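Local coordinates for tryptophan synthase alpha chain (Aquifex aeolicus, PDB 2EKC), which probably catalyses the aldol cleavage of indoleglycerol phosphate to indole and glyceraldehyde 3-phosphate, as the alpha subunit of tryptophan synthase, at residues Ile50-Ser55 and Tyr103-Arg108; Lys113-Ser118 and Asp124-Pro129; Arg222-Gly225 and Gly230-Val233. One frame throughout, in Å; residues are numbered along the deposited sequence. Where two conformers were deposited one is given.

Interaction 1. Residues Ile50-Ser55 and Tyr103-Arg108; sequences IGFPFS and YNPIFR
Phe-52 and Phe-54 both reach the ring of Pro-105, where the loop that follows strand 47-51 of the TIM barrel packs on helix 103-109. Phe-54 carries the larger share. Its CG stands anti to the backbone N (chi1 -175°), which sends the ring from CB across to the helix at about a right angle to the proline. Along the rim, CD1 comes first, 3.5 Å from Pro-105 CG. CE1 follows with both CG and CD of the same proline. Further out, CZ lies beside CB of Asn-104, and the amide ND2 sits at the ring edge, in its plane, 3.7 Å from Phe-54 CE1. Tyr-102 stacks on this ring, and the backbone N of Phe-54 is hydrogen-bonded to His-68 ND1. With Phe-54 cut back to an alanine, Pro-105 CG and CD would probably lose their aromatic partner, with a gap opening beside the Asn-104 amide. Phe-52 runs past the proline in the opposite sense and is buried, with the rings of Phe-78 and Phe-114 against its own and Val-81 touching its side chain. It uses a different proline atom from Phe-54: its CE2 meets Pro-105 CB at 3.7 Å.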
loop_
_atom_site.group_PDB
_atom_site.type_symbol
_atom_site.label_atom_id
_atom_site.label_comp_id
_atom_site.label_asym_id
_atom_site.label_seq_id
_atom_site.Cartn_x
_atom_site.Cartn_y
_atom_site.Cartn_z
ATOM N N ILE A 50 -1.649 2.262 -4.840
ATOM C CA ILE A 50 -1.601 2.561 -6.267
ATOM C C ILE A 50 -0.167 2.534 -6.777
ATOM O O ILE A 50 0.652 3.358 -6.373
ATOM C CB ILE A 50 -2.216 3.958 -6.533
ATOM C CG1 ILE A 50 -3.640 4.010 -5.960
ATOM C CG2 ILE A 50 -2.217 4.255 -8.027
ATOM C CD1 ILE A 50 -4.356 5.368 -6.135
ATOM N N GLY A 51 0.132 1.585 -7.665
ATOM C CA GLY A 51 1.482 1.462 -8.195
ATOM C C GLY A 51 1.852 2.462 -9.280
ATOM O O GLY A 51 1.158 2.580 -10.285
ATOM N N PHE A 52 2.959 3.171 -9.062
ATOM C CA PHE A 52 3.486 4.185 -9.987
ATOM C C PHE A 52 4.656 3.512 -10.719
ATOM O O PHE A 52 5.734 3.346 -10.151
ATOM C CB PHE A 52 3.948 5.400 -9.155
ATOM C CG PHE A 52 4.655 6.484 -9.941
ATOM C CD1 PHE A 52 4.593 6.542 -11.329
ATOM C CD2 PHE A 52 5.359 7.482 -9.263
ATOM C CE1 PHE A 52 5.218 7.578 -12.035
ATOM C CE2 PHE A 52 5.989 8.523 -9.953
ATOM C CZ PHE A 52 5.919 8.572 -11.343
ATOM N N PRO A 53 4.452 3.107 -11.987
ATOM C CA PRO A 53 5.492 2.440 -12.787
ATOM C C PRO A 53 6.863 3.111 -12.723
ATOM O O PRO A 53 6.977 4.317 -12.938
ATOM C CB PRO A 53 4.906 2.456 -14.195
ATOM C CG PRO A 53 3.424 2.404 -13.941
ATOM C CD PRO A 53 3.268 3.392 -12.815
ATOM N N PHE A 54 7.897 2.319 -12.444
ATOM C CA PHE A 54 9.261 2.831 -12.338
ATOM C C PHE A 54 10.232 1.994 -13.179
ATOM O O PHE A 54 10.073 0.777 -13.307
ATOM C CB PHE A 54 9.693 2.842 -10.863
ATOM C CG PHE A 54 11.047 3.454 -10.628
ATOM C CD1 PHE A 54 11.349 4.720 -11.119
ATOM C CD2 PHE A 54 12.018 2.767 -9.902
ATOM C CE1 PHE A 54 12.603 5.296 -10.891
ATOM C CE2 PHE A 54 13.275 3.335 -9.666
ATOM C CZ PHE A 54 13.565 4.600 -10.162
ATOM N N SER A 55 11.247 2.648 -13.737
ATOM C CA SER A 55 12.223 1.977 -14.599
ATOM C C SER A 55 13.206 1.029 -13.909
ATOM O O SER A 55 13.853 0.221 -14.582
ATOM C CB SER A 55 13.027 3.022 -15.377
ATOM O OG SER A 55 13.836 3.773 -14.490
ATOM N N TYR A 103 11.728 6.547 -4.691
ATOM C CA TYR A 103 12.149 7.906 -4.367
ATOM C C TYR A 103 12.585 8.794 -5.530
ATOM O O TYR A 103 12.185 9.953 -5.600
ATOM C CB TYR A 103 13.272 7.893 -3.327
ATOM C CG TYR A 103 13.721 9.297 -2.974
ATOM C CD1 TYR A 103 12.931 10.121 -2.174
ATOM C CD2 TYR A 103 14.900 9.825 -3.503
ATOM C CE1 TYR A 103 13.301 11.441 -1.913
ATOM C CE2 TYR A 103 15.278 11.140 -3.249
ATOM C CZ TYR A 103 14.476 11.941 -2.456
ATOM O OH TYR A 103 14.847 13.244 -2.221
ATOM N N ASN A 104 13.411 8.257 -6.421
ATOM C CA ASN A 104 13.926 9.021 -7.555
ATOM C C ASN A 104 12.898 9.880 -8.292
ATOM O O ASN A 104 13.139 11.063 -8.535
ATOM C CB ASN A 104 14.627 8.081 -8.542
ATOM C CG ASN A 104 15.119 8.799 -9.782
ATOM O OD1 ASN A 104 15.833 9.797 -9.696
ATOM N ND2 ASN A 104 14.744 8.286 -10.947
ATOM N N PRO A 105 11.744 9.299 -8.668
ATOM C CA PRO A 105 10.726 10.084 -9.377
ATOM C C PRO A 105 10.275 11.326 -8.602
ATOM O O PRO A 105 9.974 12.368 -9.197
ATOM C CB PRO A 105 9.593 9.079 -9.574
ATOM C CG PRO A 105 10.336 7.778 -9.722
ATOM C CD PRO A 105 11.363 7.876 -8.613
ATOM N N ILE A 106 10.219 11.216 -7.279
ATOM C CA ILE A 106 9.802 12.345 -6.457
ATOM C C ILE A 106 10.819 13.474 -6.612
ATOM O O ILE A 106 10.454 14.640 -6.803
ATOM C CB ILE A 106 9.721 11.960 -4.963
ATOM C CG1 ILE A 106 8.735 10.803 -4.769
ATOM C CG2 ILE A 106 9.284 13.171 -4.136
ATOM C CD1 ILE A 106 8.632 10.325 -3.325
ATOM N N PHE A 107 12.095 13.112 -6.533
ATOM C CA PHE A 107 13.176 14.080 -6.662
ATOM C C PHE A 107 13.233 14.676 -8.065
ATOM O O PHE A 107 13.431 15.879 -8.227
ATOM C CB PHE A 107 14.519 13.426 -6.344
ATOM C CG PHE A 107 15.682 14.363 -6.469
ATOM C CD1 PHE A 107 15.865 15.388 -5.544
ATOM C CD2 PHE A 107 16.579 14.242 -7.527
ATOM C CE1 PHE A 107 16.929 16.285 -5.672
ATOM C CE2 PHE A 107 17.642 15.131 -7.665
ATOM C CZ PHE A 107 17.818 16.154 -6.735
ATOM N N ARG A 108 13.067 13.830 -9.076
ATOM C CA ARG A 108 13.106 14.284 -10.463
ATOM C C ARG A 108 11.991 15.283 -10.755
ATOM O O ARG A 108 12.204 16.287 -11.434
ATOM C CB ARG A 108 12.965 13.094 -11.416
ATOM C CG ARG A 108 13.112 13.461 -12.890
ATOM C CD ARG A 108 12.529 12.378 -13.777
ATOM N NE ARG A 108 11.070 12.391 -13.739
ATOM C CZ ARG A 108 10.310 11.302 -13.789
ATOM N NH1 ARG A 108 10.873 10.106 -13.876
ATOM N NH2 ARG A 108 8.989 11.410 -13.757
#

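Interaction 2. Residues Lys113-Ser118 and Asp124-Pro129; sequences KFCRLS and DGFIVP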
loop_
_atom_site.group_PDB
_atom_site.type_symbol
_atom_site.label_atom_id
_atom_site.label_comp_id
_atom_site.label_asym_id
_atom_site.label_seq_id
_atom_site.Cartn_x
_atom_site.Cartn_y
_atom_site.Cartn_z
ATOM N N LYS A 113 6.251 19.982 -5.717
ATOM C CA LYS A 113 5.299 19.707 -6.788
ATOM C C LYS A 113 4.687 18.313 -6.682
ATOM O O LYS A 113 3.474 18.149 -6.808
ATOM C CB LYS A 113 5.968 19.858 -8.155
ATOM C CG LYS A 113 5.044 19.518 -9.310
ATOM C CD LYS A 113 5.724 19.615 -10.665
ATOM C CE LYS A 113 6.077 21.039 -11.025
ATOM N NZ LYS A 113 6.526 21.123 -12.450
ATOM N N PHE A 114 5.534 17.314 -6.454
ATOM C CA PHE A 114 5.078 15.930 -6.339
ATOM C C PHE A 114 4.004 15.807 -5.262
ATOM O O PHE A 114 2.936 15.230 -5.490
ATOM C CB PHE A 114 6.265 15.017 -6.008
ATOM C CG PHE A 114 5.975 13.552 -6.177
ATOM C CD1 PHE A 114 5.360 12.823 -5.162
ATOM C CD2 PHE A 114 6.322 12.898 -7.354
ATOM C CE1 PHE A 114 5.099 11.460 -5.318
ATOM C CE2 PHE A 114 6.063 11.536 -7.519
ATOM C CZ PHE A 114 5.453 10.816 -6.500
ATOM N N CYS A 115 4.285 16.362 -4.090
ATOM C CA CYS A 115 3.335 16.304 -2.992
ATOM C C CYS A 115 2.084 17.126 -3.285
ATOM O O CYS A 115 0.973 16.681 -3.001
ATOM C CB CYS A 115 4.001 16.773 -1.695
ATOM S SG CYS A 115 5.238 15.598 -1.052
ATOM N N ARG A 116 2.267 18.314 -3.861
ATOM C CA ARG A 116 1.143 19.191 -4.204
ATOM C C ARG A 116 0.167 18.449 -5.116
ATOM O O ARG A 116 -1.027 18.379 -4.842
ATOM C CB ARG A 116 1.644 20.455 -4.926
ATOM C CG ARG A 116 0.578 21.499 -5.245
ATOM C CD ARG A 116 1.136 22.555 -6.204
ATOM N NE ARG A 116 1.066 22.124 -7.602
ATOM C CZ ARG A 116 1.908 22.512 -8.557
ATOM N NH1 ARG A 116 2.902 23.342 -8.277
ATOM N NH2 ARG A 116 1.750 22.075 -9.799
ATOM N N LEU A 117 0.686 17.904 -6.210
ATOM C CA LEU A 117 -0.143 17.171 -7.159
ATOM C C LEU A 117 -0.826 15.951 -6.547
ATOM O O LEU A 117 -2.012 15.714 -6.786
ATOM C CB LEU A 117 0.695 16.749 -8.369
ATOM C CG LEU A 117 1.156 17.925 -9.238
ATOM C CD1 LEU A 117 2.144 17.451 -10.284
ATOM C CD2 LEU A 117 -0.056 18.578 -9.888
ATOM N N SER A 118 -0.077 15.171 -5.773
ATOM C CA SER A 118 -0.634 13.974 -5.138
ATOM C C SER A 118 -1.840 14.320 -4.265
ATOM O O SER A 118 -2.885 13.673 -4.340
ATOM C CB SER A 118 0.430 13.276 -4.275
ATOM O OG SER A 118 1.464 12.722 -5.075
ATOM N N ASP A 124 -3.704 9.922 -0.180
ATOM C CA ASP A 124 -3.699 10.137 1.261
ATOM C C ASP A 124 -2.317 10.038 1.887
ATOM O O ASP A 124 -2.037 10.714 2.874
ATOM C CB ASP A 124 -4.636 9.141 1.939
ATOM C CG ASP A 124 -6.083 9.411 1.622
ATOM O OD1 ASP A 124 -6.566 10.502 1.989
ATOM O OD2 ASP A 124 -6.729 8.546 1.001
ATOM N N GLY A 125 -1.463 9.189 1.318
ATOM C CA GLY A 125 -0.116 9.030 1.844
ATOM C C GLY A 125 0.774 8.278 0.872
ATOM O O GLY A 125 0.318 7.881 -0.200
ATOM N N PHE A 126 2.041 8.088 1.236
ATOM C CA PHE A 126 2.983 7.371 0.376
ATOM C C PHE A 126 3.580 6.140 1.039
ATOM O O PHE A 126 3.587 6.007 2.259
ATOM C CB PHE A 126 4.202 8.237 -0.010
ATOM C CG PHE A 126 3.886 9.500 -0.776
ATOM C CD1 PHE A 126 2.707 9.646 -1.495
ATOM C CD2 PHE A 126 4.825 10.537 -0.810
ATOM C CE1 PHE A 126 2.464 10.808 -2.242
ATOM C CE2 PHE A 126 4.599 11.697 -1.548
ATOM C CZ PHE A 126 3.412 11.834 -2.268
ATOM N N ILE A 127 4.091 5.248 0.198
ATOM C CA ILE A 127 4.833 4.073 0.634
ATOM C C ILE A 127 6.022 4.133 -0.314
ATOM O O ILE A 127 5.873 3.924 -1.517
ATOM C CB ILE A 127 4.097 2.742 0.416
ATOM C CG1 ILE A 127 2.991 2.579 1.458
ATOM C CG2 ILE A 127 5.093 1.585 0.540
ATOM C CD1 ILE A 127 2.242 1.274 1.342
ATOM N N VAL A 128 7.188 4.464 0.227
ATOM C CA VAL A 128 8.413 4.579 -0.557
ATOM C C VAL A 128 9.327 3.432 -0.144
ATOM O O VAL A 128 10.028 3.511 0.863
ATOM C CB VAL A 128 9.104 5.932 -0.281
ATOM C CG1 VAL A 128 10.328 6.094 -1.160
ATOM C CG2 VAL A 128 8.122 7.064 -0.533
ATOM N N PRO A 129 9.336 2.349 -0.933
ATOM C CA PRO A 129 10.135 1.146 -0.696
ATOM C C PRO A 129 11.649 1.313 -0.663
ATOM O O PRO A 129 12.335 0.545 0.009
ATOM C CB PRO A 129 9.678 0.212 -1.812
ATOM C CG PRO A 129 9.404 1.155 -2.929
ATOM C CD PRO A 129 8.651 2.269 -2.234
#
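Phe-114 and Phe-126 meet as an offset edge-to-face pair, the rim of the helix residue turned toward the face of the strand residue. Their planes are 80° apart and their centroids 5.5 Å. The offset brings the touch to the far end of Phe-126: Phe-114 CE1 is 3.5 Å from Phe-126 CZ, which lies near the plane of the Phe-114 ring, and CD1 comes almost as close to the same atom. Phe-126 holds CG beside its own backbone N and anti to the carbonyl carbon (chi1 -61°), and from there the ring projects off strand 125-127 into helix 111-120, with three helix residues round its outer end. Ser-118 comes from a different direction, at the rim and near the ring plane, with OG 3.5 Å from Phe-126 CZ and CB lying beside CE1. The third neighbour, Cys-115, makes an oblique sulfur-aromatic contact, its SG 4.0 Å from Phe-126 CE2.

The serine hydroxyl is also tied to its own helix. Ser-118 OG donates to Phe-114 O at 2.9 Å from above the carbonyl plane, while Ser-118 N reaches the same oxygen from the opposite face, so two donors grip one carbonyl. Around this cluster, Phe-78 stacks on Phe-114, Leu-99 of the adjacent strand touches both phenylalanines, and Met-143 of helix 133-145 packs against Cys-115 and Phe-126.

This is the interface of a barrel strand with the helix that precedes it in an alpha/beta barrel. No hydrogen bond crosses between the two segments, so the join rests on ring, sulfur and van der Waals contacts; the one hydroxyl at the interface spends its proton within the helix and can lie against an aromatic rim while buried.

Interaction 3. Residues Arg222-Gly225 and Gly230-Val233; sequences REIG and GVVV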
loop_
_atom_site.group_PDB
_atom_site.type_symbol
_atom_site.label_atom_id
_atom_site.label_comp_id
_atom_site.label_asym_id
_atom_site.label_seq_id
_atom_site.Cartn_x
_atom_site.Cartn_y
_atom_site.Cartn_z
ATOM N N ARG A 222 -6.240 -14.798 7.300
ATOM C CA ARG A 222 -6.704 -15.168 8.635
ATOM C C ARG A 222 -5.531 -15.274 9.610
ATOM O O ARG A 222 -5.580 -14.725 10.708
ATOM C CB ARG A 222 -7.457 -16.502 8.564
ATOM C CG ARG A 222 -7.897 -17.044 9.922
ATOM C CD ARG A 222 -8.878 -16.110 10.614
ATOM N NE ARG A 222 -10.184 -16.091 9.958
ATOM C CZ ARG A 222 -11.167 -15.256 10.281
ATOM N NH1 ARG A 222 -10.996 -14.368 11.253
ATOM N NH2 ARG A 222 -12.323 -15.309 9.636
ATOM N N GLU A 223 -4.476 -15.971 9.201
ATOM C CA GLU A 223 -3.299 -16.146 10.046
ATOM C C GLU A 223 -2.579 -14.836 10.365
ATOM O O GLU A 223 -2.293 -14.547 11.527
ATOM C CB GLU A 223 -2.323 -17.122 9.388
ATOM C CG GLU A 223 -2.922 -18.497 9.136
ATOM C CD GLU A 223 -1.944 -19.458 8.485
ATOM O OE1 GLU A 223 -1.470 -19.165 7.364
ATOM O OE2 GLU A 223 -1.654 -20.509 9.097
ATOM N N ILE A 224 -2.273 -14.049 9.339
ATOM C CA ILE A 224 -1.586 -12.780 9.557
ATOM C C ILE A 224 -2.498 -11.798 10.281
ATOM O O ILE A 224 -2.064 -11.076 11.178
ATOM C CB ILE A 224 -1.142 -12.152 8.229
ATOM C CG1 ILE A 224 -0.164 -13.094 7.525
ATOM C CG2 ILE A 224 -0.493 -10.798 8.487
ATOM C CD1 ILE A 224 0.201 -12.668 6.133
ATOM N N GLY A 225 -3.765 -11.784 9.880
ATOM C CA GLY A 225 -4.733 -10.899 10.496
ATOM C C GLY A 225 -4.955 -11.201 11.964
ATOM O O GLY A 225 -5.514 -10.378 12.695
ATOM N N GLY A 230 -3.900 -5.512 9.679
ATOM C CA GLY A 230 -4.248 -5.644 8.279
ATOM C C GLY A 230 -3.207 -6.406 7.485
ATOM O O GLY A 230 -2.084 -6.626 7.948
ATOM N N VAL A 231 -3.588 -6.820 6.281
ATOM C CA VAL A 231 -2.682 -7.552 5.409
ATOM C C VAL A 231 -2.638 -6.903 4.032
ATOM O O VAL A 231 -3.637 -6.364 3.549
ATOM C CB VAL A 231 -3.111 -9.023 5.259
ATOM C CG1 VAL A 231 -3.153 -9.687 6.625
ATOM C CG2 VAL A 231 -4.463 -9.106 4.586
ATOM N N VAL A 232 -1.469 -6.960 3.409
ATOM C CA VAL A 232 -1.272 -6.383 2.091
ATOM C C VAL A 232 -1.141 -7.500 1.063
ATOM O O VAL A 232 -0.354 -8.431 1.244
ATOM C CB VAL A 232 0.008 -5.521 2.061
ATOM C CG1 VAL A 232 0.131 -4.813 0.720
ATOM C CG2 VAL A 232 -0.022 -4.519 3.210
ATOM N N VAL A 233 -1.933 -7.409 -0.002
ATOM C CA VAL A 233 -1.908 -8.401 -1.077
ATOM C C VAL A 233 -1.621 -7.648 -2.369
ATOM O O VAL A 233 -2.258 -6.638 -2.649
ATOM C CB VAL A 233 -3.266 -9.117 -1.206
ATOM C CG1 VAL A 233 -3.200 -10.184 -2.290
ATOM C CG2 VAL A 233 -3.648 -9.728 0.137
#
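Ile-224 and Val-231 make the apolar part of this contact, and it is narrow: one methyl of the valine does the touching. Val-231 CG1 sits 3.4 Å from Ile-224 CG2, tighter than usual for two carbons, and 3.6 Å from Ile-224 CB. The isoleucine has CG2 anti to its own backbone N and CG1 beside that N (chi1 -61°), an arrangement that presents the short CG2 branch to the valine. Val-231 in turn turns CG1 toward the helix, anti to its carbonyl carbon. Val-211 of the neighbouring strand and Val-215 touch Ile-224 as well, while Leu-19 and Leu-260 touch Val-231.

Backbone atoms supply the remainder, through packing alone. Gly-225 N lies 3.9 Å from Val-231 CG1, and Gly-230 O stands more distantly from Ile-224 CG2. Gly-225 CA and Gly-230 CA, 5.7 Å apart, are the closest pair of CA atoms across the segments. No hydrogen bond joins the segments. Strand 230-233 instead bonds through its backbone to residues on both sides, Val-211 in one strand and Ala-18 and Val-20 in the other. Helix 218-225 thus packs on the last strand of the barrel, within the beta-alpha-beta unit of strand 209-212, helix 218-225 and strand 230-233 that is the repeating element of a TIM barrel.

In the fold
All three interactions reach the same closed eight-stranded sheet. Interactions 1 and 2 are neighbours, their centres 10 Å apart, and they share packing: Ile-106 CA lies 3.6 Å from Phe-114 CD2, and Phe-52 CE2 lies 3.9 Å from Phe-114 CE2. Phe-114, on helix 111-120, therefore links the two; helix 103-109 comes just before it in the chain. Interaction 3 lies on the other side of the chain's centre, about 26 Å and 25 Å from interactions 1 and 2, centre to centre, touching neither. The side chains of Phe-52, Phe-126 and Val-231 each lie about 10 Å from that of Glu-49, a predicted proton acceptor; the side chain of Phe-54 is about 7 Å from that of Asp-60, the other.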